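PDB 3AQ1: thermosome subunit from Methanococcoides burtonii, which probably uses ATP binding and hydrolysis to help unfolded proteins fold, as a group II chaperonin of the TCP-1 family. Local coordinates for residues Ser125-Lys130 with Val323-His328; Ile151-Arg156 with Asp344-Val349; Ser134-Glu139 with Leu143-Leu148. All blocks are in the same frame, centred on the assembly; numbering follows the deposited sequence.

Interaction 1. Residues Ser125-Lys130 with Val323-His328; sequences SALTVK and VTVLLH
Leu127, on one side of its helix, brings one methyl of its isobutyl group up to Val325 and Leu327 of the facing strand. CD2 of Leu127 lies 3.8 Å from CD1 of Leu327, and the same CD2 is 4.2 Å from CG1 of Val325, the looser of the two approaches. The long axes of the two leucine side chains are inclined to one another, so their branched ends meet at single methyls and do not lie flush.

In Leu127 the first torsion sets CG opposite the backbone N (chi1 -177°), and the second, near +48°, swings CD1 back and lets CD2 run on as the farthest-reaching branch. Leu327 has nearly the same conformation (chi1 -176°), but here it is CD1, not CD2, that meets the helix. Its CB does not point straight at the helix; only the end of the chain comes close. Val325 does aim its side chain at the helix and offers CG1.

Being two apart in an extended strand, Val325 and Leu327 share a face, and Thr324 and Leu326 turn to the other. No hydrogen bond crosses between the segments, so the join is purely apolar and small. Ser164 adjoins both leucines, and Leu338 of helix 332-355 packs on Leu327. The contact thus lays helix 121-132 against the middle strand of the three-stranded sheet 151-157, 323-329 and 165-167, with helix 332-355 alongside and helix 101-109 packed on Ser125, Thr128 and Val129.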
ATOM      1  N   SER A 125       4.511 -13.899   5.210  1.00 38.69           N
ATOM      2  CA  SER A 125       5.421 -13.177   4.333  1.00 47.94           C
ATOM      3  C   SER A 125       5.402 -13.765   2.923  1.00 47.48           C
ATOM      4  O   SER A 125       5.328 -13.046   1.928  1.00 47.04           O
ATOM      5  CB  SER A 125       6.841 -13.215   4.903  1.00 49.62           C
ATOM      6  OG  SER A 125       6.904 -12.493   6.111  1.00 49.70           O
ATOM      7  N   ALA A 126       5.477 -15.087   2.864  1.00 37.39           N
ATOM      8  CA  ALA A 126       5.378 -15.820   1.620  1.00 42.90           C
ATOM      9  C   ALA A 126       4.081 -15.487   0.894  1.00 38.35           C
ATOM     10  O   ALA A 126       4.061 -15.273  -0.312  1.00 44.01           O
ATOM     11  CB  ALA A 126       5.456 -17.305   1.893  1.00 21.22           C
ATOM     12  N   LEU A 127       2.995 -15.452   1.646  1.00 42.63           N
ATOM     13  CA  LEU A 127       1.691 -15.203   1.074  1.00 44.69           C
ATOM     14  C   LEU A 127       1.641 -13.779   0.526  1.00 42.34           C
ATOM     15  O   LEU A 127       1.182 -13.565  -0.593  1.00 39.03           O
ATOM     16  CB  LEU A 127       0.604 -15.442   2.128  1.00 34.16           C
ATOM     17  CG  LEU A 127      -0.842 -15.292   1.701  1.00 36.26           C
ATOM     18  CD1 LEU A 127      -1.042 -16.054   0.415  1.00 34.65           C
ATOM     19  CD2 LEU A 127      -1.753 -15.810   2.792  1.00 40.50           C
ATOM     20  N   THR A 128       2.124 -12.815   1.311  1.00 33.03           N
ATOM     21  CA  THR A 128       2.202 -11.433   0.853  1.00 38.07           C
ATOM     22  C   THR A 128       2.932 -11.294  -0.484  1.00 45.87           C
ATOM     23  O   THR A 128       2.454 -10.628  -1.400  1.00 48.00           O
ATOM     24  CB  THR A 128       2.958 -10.552   1.833  1.00 34.57           C
ATOM     25  OG1 THR A 128       2.285 -10.545   3.093  1.00 45.67           O
ATOM     26  CG2 THR A 128       3.007  -9.149   1.292  1.00 30.16           C
ATOM     27  N   VAL A 129       4.101 -11.919  -0.577  1.00 43.44           N
ATOM     28  CA  VAL A 129       4.971 -11.770  -1.733  1.00 39.31           C
ATOM     29  C   VAL A 129       4.367 -12.414  -2.993  1.00 46.54           C
ATOM     30  O   VAL A 129       4.457 -11.874  -4.097  1.00 46.71           O
ATOM     31  CB  VAL A 129       6.398 -12.300  -1.413  1.00 39.02           C
ATOM     32  CG1 VAL A 129       7.246 -12.434  -2.666  1.00 40.82           C
ATOM     33  CG2 VAL A 129       7.088 -11.378  -0.425  1.00 44.78           C
ATOM     34  N   LYS A 130       3.719 -13.555  -2.808  1.00 44.05           N
ATOM     35  CA  LYS A 130       3.090 -14.277  -3.899  1.00 39.97           C
ATOM     36  C   LYS A 130       1.864 -13.538  -4.453  1.00 49.33           C
ATOM     37  O   LYS A 130       1.571 -13.614  -5.643  1.00 57.93           O
ATOM     38  CB  LYS A 130       2.711 -15.663  -3.407  1.00 30.54           C
ATOM     39  CG  LYS A 130       1.972 -16.516  -4.392  1.00 47.29           C
ATOM     40  CD  LYS A 130       1.836 -17.924  -3.842  1.00 59.40           C
ATOM     41  CE  LYS A 130       1.010 -18.820  -4.749  1.00 67.80           C
ATOM     42  NZ  LYS A 130       0.778 -20.149  -4.102  1.00 74.06           N
ATOM     43  N   VAL A 323      -6.824 -10.190  -7.864  1.00 40.50           N
ATOM     44  CA  VAL A 323      -6.834 -11.482  -7.191  1.00 49.47           C
ATOM     45  C   VAL A 323      -7.510 -11.342  -5.835  1.00 43.94           C
ATOM     46  O   VAL A 323      -7.551 -10.275  -5.246  1.00 51.45           O
ATOM     47  CB  VAL A 323      -5.409 -12.013  -6.918  1.00 44.53           C
ATOM     48  CG1 VAL A 323      -4.505 -11.764  -8.089  1.00 47.13           C
ATOM     49  CG2 VAL A 323      -4.840 -11.356  -5.702  1.00 42.67           C
ATOM     50  N   THR A 324      -8.041 -12.437  -5.339  1.00 43.97           N
ATOM     51  CA  THR A 324      -8.602 -12.448  -4.009  1.00 41.58           C
ATOM     52  C   THR A 324      -7.814 -13.465  -3.238  1.00 45.21           C
ATOM     53  O   THR A 324      -7.606 -14.573  -3.714  1.00 57.41           O
ATOM     54  CB  THR A 324     -10.072 -12.883  -4.037  1.00 42.90           C
ATOM     55  OG1 THR A 324     -10.821 -11.938  -4.805  1.00 55.56           O
ATOM     56  CG2 THR A 324     -10.645 -12.950  -2.635  1.00 42.82           C
ATOM     57  N   VAL A 325      -7.345 -13.070  -2.063  1.00 45.33           N
ATOM     58  CA  VAL A 325      -6.740 -13.993  -1.123  1.00 42.28           C
ATOM     59  C   VAL A 325      -7.846 -14.513  -0.221  1.00 47.30           C
ATOM     60  O   VAL A 325      -8.425 -13.742   0.543  1.00 46.86           O
ATOM     61  CB  VAL A 325      -5.722 -13.289  -0.200  1.00 38.62           C
ATOM     62  CG1 VAL A 325      -5.135 -14.289   0.760  1.00 41.69           C
ATOM     63  CG2 VAL A 325      -4.620 -12.595  -0.992  1.00 31.17           C
ATOM     64  N   LEU A 326      -8.161 -15.800  -0.315  1.00 38.16           N
ATOM     65  CA  LEU A 326      -8.953 -16.423   0.731  1.00 41.60           C
ATOM     66  C   LEU A 326      -7.998 -16.759   1.871  1.00 56.35           C
ATOM     67  O   LEU A 326      -7.265 -17.747   1.809  1.00 62.26           O
ATOM     68  CB  LEU A 326      -9.646 -17.681   0.224  1.00 39.46           C
ATOM     69  CG  LEU A 326     -10.593 -17.461  -0.946  1.00 42.60           C
ATOM     70  CD1 LEU A 326     -11.239 -18.764  -1.343  1.00 47.02           C
ATOM     71  CD2 LEU A 326     -11.638 -16.434  -0.559  1.00 42.24           C
ATOM     72  N   LEU A 327      -7.993 -15.915   2.899  1.00 58.83           N
ATOM     73  CA  LEU A 327      -7.076 -16.056   4.031  1.00 52.06           C
ATOM     74  C   LEU A 327      -7.623 -16.991   5.107  1.00 52.00           C
ATOM     75  O   LEU A 327      -8.710 -16.754   5.642  1.00 49.46           O
ATOM     76  CB  LEU A 327      -6.803 -14.684   4.646  1.00 47.04           C
ATOM     77  CG  LEU A 327      -5.798 -14.589   5.793  1.00 41.45           C
ATOM     78  CD1 LEU A 327      -4.455 -15.131   5.348  1.00 39.92           C
ATOM     79  CD2 LEU A 327      -5.675 -13.140   6.241  1.00 36.36           C
ATOM     80  N   HIS A 328      -6.870 -18.047   5.418  1.00 48.17           N
ATOM     81  CA  HIS A 328      -7.244 -18.976   6.491  1.00 52.27           C
ATOM     82  C   HIS A 328      -6.388 -18.835   7.762  1.00 62.08           C
ATOM     83  O   HIS A 328      -5.196 -18.530   7.697  1.00 60.83           O
ATOM     84  CB  HIS A 328      -7.176 -20.419   5.995  1.00 59.24           C
ATOM     85  CG  HIS A 328      -8.284 -20.790   5.064  1.00 65.04           C
ATOM     86  ND1 HIS A 328      -8.172 -20.684   3.696  1.00 68.15           N
ATOM     87  CD2 HIS A 328      -9.531 -21.260   5.304  1.00 65.54           C
ATOM     88  CE1 HIS A 328      -9.305 -21.070   3.132  1.00 70.99           C
ATOM     89  NE2 HIS A 328     -10.147 -21.420   4.086  1.00 57.32           N
TER

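Interaction 2. Residues Ile151-Arg156 with Asp344-Val349; sequences IKIEKR and DALHVV
Ile151 and Ile153 meet Leu346 through methyl groups alone; no ring, amide or carboxylate has a face or an edge in the contact. The flat carboxylate of Glu154 belongs to the other side of the strand, where its OE1 is salt-bridged to Lys152 NZ at 3.3 Å, and that amine also pairs with Asp271. The imidazole of His347 turns instead to Leu148.

On the helix side Leu346 makes the whole contact and divides its two methyls. CD2 lies 3.7 Å from CD1 of Ile151, whereas CD1 meets the end of Ile153, 3.8 Å from its CD1, and the branch methyl of Ile151, 4.0 Å from CG2. Ile153 and Leu346 reach for one another tip to tip; Ile151 slants across the leucine. With CG1 of Ile151 set opposite the carbonyl carbon (chi1 -63°) and its chain extended beyond, CD1 is carried out to the helix and CG2 stays nearer the strand.

Alternation along the strand leaves both isoleucines on the helix-facing side. Strand 151-157, at the edge of the three-stranded sheet, is therefore packed by helix 332-355, while Ala131 and Val132 of helix 121-132 close on the same leucine.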
ATOM      1  N   ILE A 151      -6.109  -6.293  -5.062  1.00 56.38           N
ATOM      2  CA  ILE A 151      -6.177  -7.353  -4.064  1.00 43.51           C
ATOM      3  C   ILE A 151      -7.347  -7.201  -3.104  1.00 44.82           C
ATOM      4  O   ILE A 151      -7.534  -6.171  -2.489  1.00 60.83           O
ATOM      5  CB  ILE A 151      -4.854  -7.525  -3.315  1.00 41.83           C
ATOM      6  CG1 ILE A 151      -3.768  -7.940  -4.309  1.00 43.11           C
ATOM      7  CG2 ILE A 151      -4.996  -8.563  -2.210  1.00 26.53           C
ATOM      8  CD1 ILE A 151      -2.430  -8.215  -3.698  1.00 43.27           C
ATOM      9  N   LYS A 152      -8.156  -8.243  -3.010  1.00 40.16           N
ATOM     10  CA  LYS A 152      -9.211  -8.289  -2.018  1.00 46.44           C
ATOM     11  C   LYS A 152      -8.902  -9.404  -1.022  1.00 48.43           C
ATOM     12  O   LYS A 152      -8.557 -10.519  -1.410  1.00 49.07           O
ATOM     13  CB  LYS A 152     -10.576  -8.537  -2.665  1.00 45.75           C
ATOM     14  CG  LYS A 152     -11.630  -8.898  -1.633  1.00 49.47           C
ATOM     15  CD  LYS A 152     -12.955  -9.296  -2.235  1.00 54.65           C
ATOM     16  CE  LYS A 152     -13.848  -9.861  -1.150  1.00 40.90           C
ATOM     17  NZ  LYS A 152     -15.283  -9.724  -1.487  1.00 47.40           N
ATOM     18  N   ILE A 153      -9.013  -9.102   0.263  1.00 36.99           N
ATOM     19  CA  ILE A 153      -8.824 -10.131   1.266  1.00 35.95           C
ATOM     20  C   ILE A 153     -10.173 -10.542   1.797  1.00 40.32           C
ATOM     21  O   ILE A 153     -10.967  -9.713   2.206  1.00 61.40           O
ATOM     22  CB  ILE A 153      -7.921  -9.670   2.420  1.00 37.94           C
ATOM     23  CG1 ILE A 153      -6.630  -9.060   1.865  1.00 38.11           C
ATOM     24  CG2 ILE A 153      -7.583 -10.837   3.278  1.00 31.95           C
ATOM     25  CD1 ILE A 153      -5.534  -8.847   2.900  1.00 30.68           C
ATOM     26  N   GLU A 154     -10.443 -11.834   1.736  1.00 46.22           N
ATOM     27  CA  GLU A 154     -11.693 -12.398   2.224  1.00 46.55           C
ATOM     28  C   GLU A 154     -11.277 -13.427   3.262  1.00 55.79           C
ATOM     29  O   GLU A 154     -10.603 -14.414   2.943  1.00 55.32           O
ATOM     30  CB  GLU A 154     -12.479 -13.062   1.086  1.00 38.27           C
ATOM     31  CG  GLU A 154     -13.770 -13.728   1.523  1.00 57.66           C
ATOM     32  CD  GLU A 154     -14.852 -12.711   1.809  1.00 58.47           C
ATOM     33  OE1 GLU A 154     -14.774 -11.616   1.212  1.00 52.08           O
ATOM     34  OE2 GLU A 154     -15.760 -12.997   2.630  1.00 56.76           O
ATOM     35  N   LYS A 155     -11.633 -13.185   4.516  1.00 58.36           N
ATOM     36  CA  LYS A 155     -11.115 -14.042   5.570  1.00 60.95           C
ATOM     37  C   LYS A 155     -12.004 -15.249   5.833  1.00 62.11           C
ATOM     38  O   LYS A 155     -13.197 -15.123   6.103  1.00 71.11           O
ATOM     39  CB  LYS A 155     -10.790 -13.247   6.848  1.00 59.10           C
ATOM     40  CG  LYS A 155     -11.908 -12.398   7.382  1.00 62.77           C
ATOM     41  CD  LYS A 155     -11.389 -11.135   8.056  1.00 59.77           C
ATOM     42  CE  LYS A 155     -12.568 -10.322   8.585  1.00 72.81           C
ATOM     43  NZ  LYS A 155     -12.162  -8.969   9.035  1.00 83.30           N
ATOM     44  N   ARG A 156     -11.403 -16.423   5.710  1.00 52.91           N
ATOM     45  CA  ARG A 156     -12.083 -17.674   5.981  1.00 61.57           C
ATOM     46  C   ARG A 156     -11.584 -18.304   7.305  1.00 68.32           C
ATOM     47  O   ARG A 156     -10.493 -18.883   7.368  1.00 61.48           O
ATOM     48  CB  ARG A 156     -11.855 -18.633   4.815  1.00 58.68           C
ATOM     49  CG  ARG A 156     -12.169 -18.050   3.451  1.00 63.54           C
ATOM     50  CD  ARG A 156     -13.038 -19.006   2.633  1.00 81.02           C
ATOM     51  NE  ARG A 156     -14.368 -19.172   3.218  1.00 92.30           N
ATOM     52  CZ  ARG A 156     -15.170 -18.161   3.554  1.00 98.95           C
ATOM     53  NH1 ARG A 156     -14.785 -16.902   3.370  1.00100.09           N
ATOM     54  NH2 ARG A 156     -16.361 -18.409   4.077  1.00100.12           N
ATOM     55  N   ASP A 344      -0.990  -4.573   5.853  1.00 49.91           N
ATOM     56  CA  ASP A 344       0.209  -3.758   5.966  1.00 49.43           C
ATOM     57  C   ASP A 344       1.336  -4.277   5.092  1.00 49.12           C
ATOM     58  O   ASP A 344       1.948  -3.514   4.347  1.00 51.73           O
ATOM     59  CB  ASP A 344       0.672  -3.656   7.413  1.00 54.42           C
ATOM     60  CG  ASP A 344      -0.232  -2.796   8.244  1.00 59.03           C
ATOM     61  OD1 ASP A 344      -0.911  -1.924   7.665  1.00 63.62           O
ATOM     62  OD2 ASP A 344      -0.267  -2.999   9.475  1.00 66.57           O
ATOM     63  N   ALA A 345       1.608  -5.577   5.180  1.00 40.73           N
ATOM     64  CA  ALA A 345       2.707  -6.156   4.416  1.00 38.79           C
ATOM     65  C   ALA A 345       2.515  -5.982   2.912  1.00 44.45           C
ATOM     66  O   ALA A 345       3.464  -5.659   2.202  1.00 51.14           O
ATOM     67  CB  ALA A 345       2.901  -7.610   4.769  1.00 36.74           C
ATOM     68  N   LEU A 346       1.293  -6.203   2.430  1.00 47.28           N
ATOM     69  CA  LEU A 346       0.988  -6.030   1.014  1.00 47.77           C
ATOM     70  C   LEU A 346       1.412  -4.633   0.559  1.00 44.43           C
ATOM     71  O   LEU A 346       2.143  -4.491  -0.414  1.00 49.37           O
ATOM     72  CB  LEU A 346      -0.504  -6.273   0.724  1.00 46.12           C
ATOM     73  CG  LEU A 346      -0.990  -7.728   0.725  1.00 43.58           C
ATOM     74  CD1 LEU A 346      -2.493  -7.826   0.874  1.00 43.65           C
ATOM     75  CD2 LEU A 346      -0.522  -8.483  -0.489  1.00 36.50           C
ATOM     76  N   HIS A 347       0.975  -3.613   1.291  1.00 45.12           N
ATOM     77  CA  HIS A 347       1.308  -2.218   0.995  1.00 53.09           C
ATOM     78  C   HIS A 347       2.801  -1.916   0.993  1.00 56.93           C
ATOM     79  O   HIS A 347       3.309  -1.346   0.029  1.00 58.89           O
ATOM     80  CB  HIS A 347       0.575  -1.272   1.948  1.00 55.29           C
ATOM     81  CG  HIS A 347      -0.873  -1.089   1.605  1.00 84.29           C
ATOM     82  ND1 HIS A 347      -1.330  -0.034   0.843  1.00 97.20           N
ATOM     83  CD2 HIS A 347      -1.964  -1.838   1.899  1.00 84.60           C
ATOM     84  CE1 HIS A 347      -2.640  -0.135   0.699  1.00 96.88           C
ATOM     85  NE2 HIS A 347      -3.049  -1.222   1.328  1.00 88.91           N
ATOM     86  N   VAL A 348       3.498  -2.294   2.064  1.00 52.76           N
ATOM     87  CA  VAL A 348       4.937  -2.059   2.149  1.00 55.75           C
ATOM     88  C   VAL A 348       5.658  -2.686   0.957  1.00 51.38           C
ATOM     89  O   VAL A 348       6.467  -2.043   0.293  1.00 62.13           O
ATOM     90  CB  VAL A 348       5.559  -2.596   3.464  1.00 52.34           C
ATOM     91  CG1 VAL A 348       7.008  -2.191   3.545  1.00 45.57           C
ATOM     92  CG2 VAL A 348       4.814  -2.056   4.662  1.00 56.55           C
ATOM     93  N   VAL A 349       5.367  -3.943   0.683  1.00 38.90           N
ATOM     94  CA  VAL A 349       5.969  -4.599  -0.470  1.00 43.51           C
ATOM     95  C   VAL A 349       5.598  -3.920  -1.807  1.00 49.58           C
ATOM     96  O   VAL A 349       6.456  -3.717  -2.674  1.00 44.74           O
ATOM     97  CB  VAL A 349       5.624  -6.080  -0.483  1.00 34.30           C
ATOM     98  CG1 VAL A 349       6.266  -6.767  -1.690  1.00 32.76           C
ATOM     99  CG2 VAL A 349       6.092  -6.706   0.813  1.00 32.72           C
TER

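Interaction 3. Residues Ser134-Glu139 with Leu143-Leu148; sequences SIVEEE and LKVNVL
Glu137 and Lys144 stand as neighbours across a short antiparallel hairpin, their side chains side by side and running the same way. Their backbones are tied twice, Glu137 N to Lys144 O at 2.8 Å and Lys144 N to Glu137 O at 3.0 Å, as in a hydrogen-bonded antiparallel pair. Glu137 OE1 approaches the aliphatic part of the lysine, 3.4 Å from CE, rather than its amine. Glu139 slants across the same lysine, and its OE2 is 4.0 Å from NZ, beyond salt-bridge range. Both carboxylates would nevertheless probably favour the charged amine. The lysine chain bends at chi3, and its NZ makes no salt bridge to either carboxylate.

On the other face Val136 and Val145 meet through their CG2 methyls, and Val136 turns CG1 to Leu143 CD2 at 3.8 Å, each pair inclined. Before the strand, Ile135 reaches across to Val145 at about a right angle, with CD1 3.7 Å from Val145 CG1. Its first torsion places CG1 between the backbone N and the carbonyl carbon (chi1 64°), which carries CD1 on toward the start of the next helix.

Where the strands part, one water takes over: it donates to Ile135 O and to Glu137 OE1 and accepts from Asn146 N at 2.7 Å. The bond to OE1 probably helps to hold the Glu137 carboxylate in place. Asn146, at the centre of an inverse gamma turn, is the N-cap of helix 147-150, its OD1 receiving Glu149 N. The hairpin thus links helix 121-132 to helix 147-150 and strand 151-157. Helix 332-355 flanks it, Glu354 accepting from Val145 N and Ile353 packing on Val145, and Val323 of strand 323-329 touches Ile135.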
ATOM      1  N   SER A 134       1.884 -11.018  -8.106  1.00 48.39           N
ATOM      2  CA  SER A 134       0.959 -11.509  -9.115  1.00 48.83           C
ATOM      3  C   SER A 134       0.016 -10.420  -9.621  1.00 52.12           C
ATOM      4  O   SER A 134      -0.785 -10.655 -10.519  1.00 52.74           O
ATOM      5  CB  SER A 134       0.198 -12.735  -8.596  1.00 48.72           C
ATOM      6  OG  SER A 134      -1.142 -12.442  -8.255  1.00 47.69           O
ATOM      7  N   ILE A 135       0.126  -9.224  -9.050  1.00 48.09           N
ATOM      8  CA  ILE A 135      -0.605  -8.073  -9.555  1.00 43.34           C
ATOM      9  C   ILE A 135       0.333  -6.951 -10.008  1.00 51.74           C
ATOM     10  O   ILE A 135      -0.110  -5.821 -10.228  1.00 52.05           O
ATOM     11  CB  ILE A 135      -1.570  -7.498  -8.499  1.00 47.37           C
ATOM     12  CG1 ILE A 135      -0.788  -6.950  -7.300  1.00 38.51           C
ATOM     13  CG2 ILE A 135      -2.566  -8.550  -8.064  1.00 43.07           C
ATOM     14  CD1 ILE A 135      -1.483  -5.841  -6.599  1.00 44.60           C
ATOM     15  N   VAL A 136       1.627  -7.254 -10.131  1.00 52.87           N
ATOM     16  CA  VAL A 136       2.601  -6.282 -10.637  1.00 54.19           C
ATOM     17  C   VAL A 136       2.358  -5.910 -12.100  1.00 59.84           C
ATOM     18  O   VAL A 136       2.375  -6.773 -12.978  1.00 64.98           O
ATOM     19  CB  VAL A 136       4.049  -6.797 -10.520  1.00 56.03           C
ATOM     20  CG1 VAL A 136       5.017  -5.788 -11.143  1.00 50.77           C
ATOM     21  CG2 VAL A 136       4.412  -7.054  -9.069  1.00 62.25           C
ATOM     22  N   GLU A 137       2.146  -4.624 -12.360  1.00 71.04           N
ATOM     23  CA  GLU A 137       1.893  -4.144 -13.721  1.00 75.04           C
ATOM     24  C   GLU A 137       3.129  -3.469 -14.300  1.00 74.93           C
ATOM     25  O   GLU A 137       3.851  -2.771 -13.596  1.00 73.50           O
ATOM     26  CB  GLU A 137       0.693  -3.185 -13.751  1.00 73.58           C
ATOM     27  CG  GLU A 137      -0.655  -3.871 -13.519  1.00 82.49           C
ATOM     28  CD  GLU A 137      -1.819  -2.897 -13.336  1.00 92.75           C
ATOM     29  OE1 GLU A 137      -1.787  -2.078 -12.387  1.00 87.38           O
ATOM     30  OE2 GLU A 137      -2.786  -2.973 -14.132  1.00 99.61           O
ATOM     31  N   GLU A 138       3.383  -3.692 -15.583  1.00 88.36           N
ATOM     32  CA  GLU A 138       4.501  -3.032 -16.244  1.00 96.92           C
ATOM     33  C   GLU A 138       4.043  -1.684 -16.780  1.00 96.67           C
ATOM     34  O   GLU A 138       2.866  -1.498 -17.081  1.00 94.01           O
ATOM     35  CB  GLU A 138       5.036  -3.893 -17.383  1.00107.99           C
ATOM     36  CG  GLU A 138       6.546  -3.887 -17.499  1.00116.47           C
ATOM     37  CD  GLU A 138       7.149  -5.236 -17.158  1.00123.52           C
ATOM     38  OE1 GLU A 138       6.545  -5.971 -16.346  1.00120.62           O
ATOM     39  OE2 GLU A 138       8.227  -5.560 -17.704  1.00129.05           O
ATOM     40  N   GLU A 139       4.971  -0.743 -16.895  1.00102.03           N
ATOM     41  CA  GLU A 139       4.641   0.573 -17.428  1.00109.80           C
ATOM     42  C   GLU A 139       5.868   1.314 -17.946  1.00124.22           C
ATOM     43  O   GLU A 139       6.996   0.826 -17.856  1.00124.99           O
ATOM     44  CB  GLU A 139       3.956   1.435 -16.363  1.00 99.28           C
ATOM     45  CG  GLU A 139       2.455   1.243 -16.224  1.00100.35           C
ATOM     46  CD  GLU A 139       1.840   2.210 -15.219  1.00110.08           C
ATOM     47  OE1 GLU A 139       2.581   2.725 -14.351  1.00112.58           O
ATOM     48  OE2 GLU A 139       0.617   2.456 -15.294  1.00113.56           O
ATOM     49  N   LEU A 143       7.426   0.288 -12.772  1.00 91.07           N
ATOM     50  CA  LEU A 143       6.470  -0.694 -12.263  1.00 73.53           C
ATOM     51  C   LEU A 143       5.353  -0.108 -11.387  1.00 69.41           C
ATOM     52  O   LEU A 143       5.570   0.829 -10.604  1.00 72.54           O
ATOM     53  CB  LEU A 143       7.229  -1.738 -11.454  1.00 67.78           C
ATOM     54  CG  LEU A 143       8.152  -2.626 -12.276  1.00 66.84           C
ATOM     55  CD1 LEU A 143       9.092  -3.409 -11.380  1.00 68.80           C
ATOM     56  CD2 LEU A 143       7.318  -3.556 -13.115  1.00 57.55           C
ATOM     57  N   LYS A 144       4.163  -0.689 -11.505  1.00 58.75           N
ATOM     58  CA  LYS A 144       3.009  -0.270 -10.714  1.00 61.22           C
ATOM     59  C   LYS A 144       2.405  -1.463  -9.956  1.00 61.07           C
ATOM     60  O   LYS A 144       2.194  -2.531 -10.545  1.00 51.89           O
ATOM     61  CB  LYS A 144       1.962   0.397 -11.619  1.00 61.89           C
ATOM     62  CG  LYS A 144       0.613   0.695 -10.958  1.00 73.32           C
ATOM     63  CD  LYS A 144      -0.222   1.662 -11.816  1.00 89.74           C
ATOM     64  CE  LYS A 144      -1.708   1.266 -11.913  1.00 86.21           C
ATOM     65  NZ  LYS A 144      -2.520   2.217 -12.751  1.00 73.33           N
ATOM     66  N   VAL A 145       2.154  -1.284  -8.653  1.00 54.67           N
ATOM     67  CA  VAL A 145       1.472  -2.301  -7.845  1.00 46.61           C
ATOM     68  C   VAL A 145       0.217  -1.754  -7.163  1.00 53.15           C
ATOM     69  O   VAL A 145       0.298  -1.140  -6.105  1.00 51.08           O
ATOM     70  CB  VAL A 145       2.386  -2.896  -6.771  1.00 42.29           C
ATOM     71  CG1 VAL A 145       1.615  -3.889  -5.934  1.00 48.55           C
ATOM     72  CG2 VAL A 145       3.602  -3.565  -7.398  1.00 44.52           C
ATOM     73  N   ASN A 146      -0.946  -1.979  -7.766  1.00 58.25           N
ATOM     74  CA  ASN A 146      -2.187  -1.442  -7.220  1.00 53.24           C
ATOM     75  C   ASN A 146      -2.871  -2.360  -6.208  1.00 52.85           C
ATOM     76  O   ASN A 146      -3.776  -3.113  -6.546  1.00 57.15           O
ATOM     77  CB  ASN A 146      -3.157  -1.065  -8.334  1.00 58.52           C
ATOM     78  CG  ASN A 146      -4.443  -0.437  -7.796  1.00 70.87           C
ATOM     79  OD1 ASN A 146      -4.658  -0.371  -6.576  1.00 62.35           O
ATOM     80  ND2 ASN A 146      -5.307   0.023  -8.708  1.00 66.75           N
ATOM     81  N   VAL A 147      -2.451  -2.269  -4.955  1.00 53.04           N
ATOM     82  CA  VAL A 147      -2.984  -3.131  -3.909  1.00 48.36           C
ATOM     83  C   VAL A 147      -4.451  -2.844  -3.538  1.00 58.86           C
ATOM     84  O   VAL A 147      -5.233  -3.767  -3.359  1.00 70.40           O
ATOM     85  CB  VAL A 147      -2.058  -3.112  -2.678  1.00 38.83           C
ATOM     86  CG1 VAL A 147      -2.537  -4.091  -1.616  1.00 40.84           C
ATOM     87  CG2 VAL A 147      -0.639  -3.461  -3.116  1.00 35.70           C
ATOM     88  N   LEU A 148      -4.834  -1.578  -3.453  1.00 61.19           N
ATOM     89  CA  LEU A 148      -6.209  -1.226  -3.094  1.00 65.64           C
ATOM     90  C   LEU A 148      -7.279  -1.886  -3.975  1.00 62.86           C
ATOM     91  O   LEU A 148      -8.286  -2.373  -3.468  1.00 63.52           O
ATOM     92  CB  LEU A 148      -6.395   0.299  -3.097  1.00 75.07           C
ATOM     93  CG  LEU A 148      -5.395   1.101  -2.252  1.00 94.89           C
ATOM     94  CD1 LEU A 148      -5.501   2.599  -2.526  1.00101.84           C
ATOM     95  CD2 LEU A 148      -5.546   0.807  -0.751  1.00 97.98           C
TER
HETATM   96  O   HOH W   1      -1.469  -3.470 -10.004  1.00 51.21           O

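In the fold
Interactions 1 and 2 have centres about 7 Å apart and share one sheet, in which strands 323-329 and 151-157 run parallel as neighbours, tied by backbone bonds such as Val325 N to Lys152 O. The centre of interaction 3 lies about 15 Å from the first and 14 Å from the second; it reaches the first through Ser134 and Ile135 on Val323, and the second through Ile135, Val147 and Leu148. Along the chain come 125-130, the hairpin, 151-156, then, after a long excursion that probably holds the apical domain, 323-328 and 344-349. Interactions 1 and 2 join outgoing and returning chain, while interaction 3 is a local hairpin on the outgoing one, all in what is probably the intermediate domain.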